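Local coordinates for protein transcription termination factor NusA (Planctomyces limnophilus, PDB 4MTN) that probably takes part in both transcription termination and antitermination, binding the core of RNA polymerase and the nascent RNA, at residues G205-V210 / G242-V247. Numbering follows the deposited sequence.
Sequences GYRTKV and GERIEV
One face of the R207 guanidinium rests on R244, whose CB lies 3.6 Å from NH1 and toward the rim of the group, while a water sits in plane at its edge. That water accepts from both R207 NH1 and R244 NE, joining two guanidinium groups whose planes are turned 58° apart. NH1 also reaches E246 OE2 at 2.7 Å in a salt bridge that uses the anti lone pair of the carboxylate but is tilted from the guanidinium plane. With CG anti to the backbone N (chi1 -168°) and a bend at chi3, the R207 chain turns its head over the neighbouring strand; NE is hydrogen-bonded to Q297 OE1 of helix 297-306. Shortening R207 to an alanine is likely to take one donor from the water and leave E246 OE2 without its salt-bridge partner. The other oxygen, E246 OE1, forms a salt bridge with K209 NZ, whose side chain runs alongside that of E246. Beneath these charges lies the parallel pair of the three-stranded sheet of a type II KH fold, with 207-214 between 195-203 and 244-249. R244 N to Y206 O, T208 N to R244 O, E246 N to T208 O and V210 N to E246 O (2.6 Å) are the backbone hydrogen bonds that join the two segments. On the opposite face V210 CG2 touches I245 CG2 at 4.0 Å, and I245 continues onto I233 and V236 of helix 231-239. Before the strands, G205 N donates to E243 OE1 at 3.0 Å from above the carboxylate plane; the same oxygen is salt-bridged to R202.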
loop_
_atom_site.group_PDB
_atom_site.type_symbol
_atom_site.label_atom_id
_atom_site.label_comp_id
_atom_site.label_asym_id
_atom_site.label_seq_id
_atom_site.Cartn_x
_atom_site.Cartn_y
_atom_site.Cartn_z
ATOM N N GLY A 205 1.336 -13.661 5.085
ATOM C CA GLY A 205 1.125 -15.065 5.378
ATOM C C GLY A 205 2.414 -15.855 5.485
ATOM O O GLY A 205 2.388 -17.061 5.734
ATOM N N TYR A 206 3.544 -15.181 5.301
ATOM C CA TYR A 206 4.832 -15.863 5.309
ATOM C C TYR A 206 5.841 -15.241 6.275
ATOM O O TYR A 206 6.170 -15.840 7.297
ATOM C CB TYR A 206 5.409 -15.893 3.893
ATOM C CG TYR A 206 4.609 -16.754 2.942
ATOM C CD1 TYR A 206 3.618 -16.204 2.139
ATOM C CD2 TYR A 206 4.839 -18.121 2.855
ATOM C CE1 TYR A 206 2.882 -16.991 1.271
ATOM C CE2 TYR A 206 4.109 -18.915 1.991
ATOM C CZ TYR A 206 3.133 -18.347 1.202
ATOM O OH TYR A 206 2.407 -19.139 0.343
ATOM N N ARG A 207 6.332 -14.046 5.959
ATOM C CA ARG A 207 7.370 -13.433 6.783
ATOM C C ARG A 207 7.305 -11.908 6.808
ATOM O O ARG A 207 7.011 -11.270 5.797
ATOM C CB ARG A 207 8.749 -13.882 6.297
ATOM C CG ARG A 207 9.889 -13.538 7.242
ATOM C CD ARG A 207 11.174 -14.233 6.826
ATOM N NE ARG A 207 11.026 -15.684 6.804
ATOM C CZ ARG A 207 11.198 -16.471 7.863
ATOM N NH1 ARG A 207 11.526 -15.946 9.036
ATOM N NH2 ARG A 207 11.043 -17.783 7.750
ATOM N N THR A 208 7.595 -11.333 7.973
ATOM C CA THR A 208 7.630 -9.883 8.142
ATOM C C THR A 208 8.843 -9.440 8.958
ATOM O O THR A 208 9.051 -9.911 10.076
ATOM C CB THR A 208 6.355 -9.363 8.833
ATOM O OG1 THR A 208 5.203 -9.741 8.071
ATOM C CG2 THR A 208 6.396 -7.848 8.959
ATOM N N LYS A 209 9.638 -8.534 8.397
ATOM C CA LYS A 209 10.771 -7.958 9.117
ATOM C C LYS A 209 10.394 -6.616 9.741
ATOM O O LYS A 209 9.896 -5.722 9.056
ATOM C CB LYS A 209 11.976 -7.784 8.188
ATOM C CG LYS A 209 12.693 -9.080 7.834
ATOM C CD LYS A 209 13.901 -8.811 6.944
ATOM C CE LYS A 209 14.647 -10.094 6.606
ATOM N NZ LYS A 209 15.188 -10.764 7.822
ATOM N N VAL A 210 10.638 -6.481 11.042
ATOM C CA VAL A 210 10.276 -5.274 11.778
ATOM C C VAL A 210 11.496 -4.577 12.371
ATOM O O VAL A 210 12.235 -5.166 13.161
ATOM C CB VAL A 210 9.294 -5.584 12.926
ATOM C CG1 VAL A 210 8.794 -4.292 13.560
ATOM C CG2 VAL A 210 8.135 -6.432 12.426
ATOM N N GLY A 242 0.156 -17.863 11.110
ATOM C CA GLY A 242 1.456 -18.497 11.227
ATOM C C GLY A 242 2.557 -17.750 10.504
ATOM O O GLY A 242 3.613 -18.311 10.209
ATOM N N GLU A 243 2.308 -16.480 10.212
ATOM C CA GLU A 243 3.296 -15.630 9.557
ATOM C C GLU A 243 4.488 -15.372 10.479
ATOM O O GLU A 243 4.316 -15.006 11.641
ATOM C CB GLU A 243 2.652 -14.310 9.125
ATOM C CG GLU A 243 3.603 -13.317 8.480
ATOM C CD GLU A 243 2.875 -12.133 7.871
ATOM O OE1 GLU A 243 1.635 -12.199 7.733
ATOM O OE2 GLU A 243 3.542 -11.135 7.528
ATOM N N ARG A 244 5.694 -15.572 9.956
ATOM C CA ARG A 244 6.911 -15.390 10.742
ATOM C C ARG A 244 7.256 -13.914 10.915
ATOM O O ARG A 244 7.275 -13.154 9.949
ATOM C CB ARG A 244 8.082 -16.128 10.092
ATOM C CG ARG A 244 7.963 -17.643 10.142
ATOM C CD ARG A 244 7.756 -18.124 11.569
ATOM N NE ARG A 244 8.806 -17.641 12.460
ATOM C CZ ARG A 244 8.760 -17.730 13.785
ATOM N NH1 ARG A 244 7.714 -18.285 14.380
ATOM N NH2 ARG A 244 9.762 -17.262 14.517
ATOM N N ILE A 245 7.538 -13.516 12.151
ATOM C CA ILE A 245 7.833 -12.119 12.450
ATOM C C ILE A 245 9.222 -11.941 13.058
ATOM O O ILE A 245 9.509 -12.450 14.142
ATOM C CB ILE A 245 6.785 -11.522 13.408
ATOM C CG1 ILE A 245 5.390 -11.617 12.788
ATOM C CG2 ILE A 245 7.126 -10.080 13.739
ATOM C CD1 ILE A 245 4.295 -11.053 13.660
ATOM N N GLU A 246 10.080 -11.215 12.347
ATOM C CA GLU A 246 11.425 -10.919 12.828
ATOM C C GLU A 246 11.537 -9.462 13.260
ATOM O O GLU A 246 11.348 -8.553 12.454
ATOM C CB GLU A 246 12.467 -11.216 11.748
ATOM C CG GLU A 246 12.371 -12.600 11.134
ATOM C CD GLU A 246 13.319 -12.775 9.964
ATOM O OE1 GLU A 246 14.151 -11.873 9.732
ATOM O OE2 GLU A 246 13.230 -13.812 9.274
ATOM N N VAL A 247 11.846 -9.241 14.533
ATOM C CA VAL A 247 12.040 -7.889 15.038
ATOM C C VAL A 247 13.524 -7.581 15.174
ATOM O O VAL A 247 14.241 -8.256 15.913
ATOM C CB VAL A 247 11.351 -7.682 16.399
ATOM C CG1 VAL A 247 11.577 -6.264 16.893
ATOM C CG2 VAL A 247 9.867 -7.982 16.290
HETATM O O HOH W 1 11.298 -17.817 11.376
#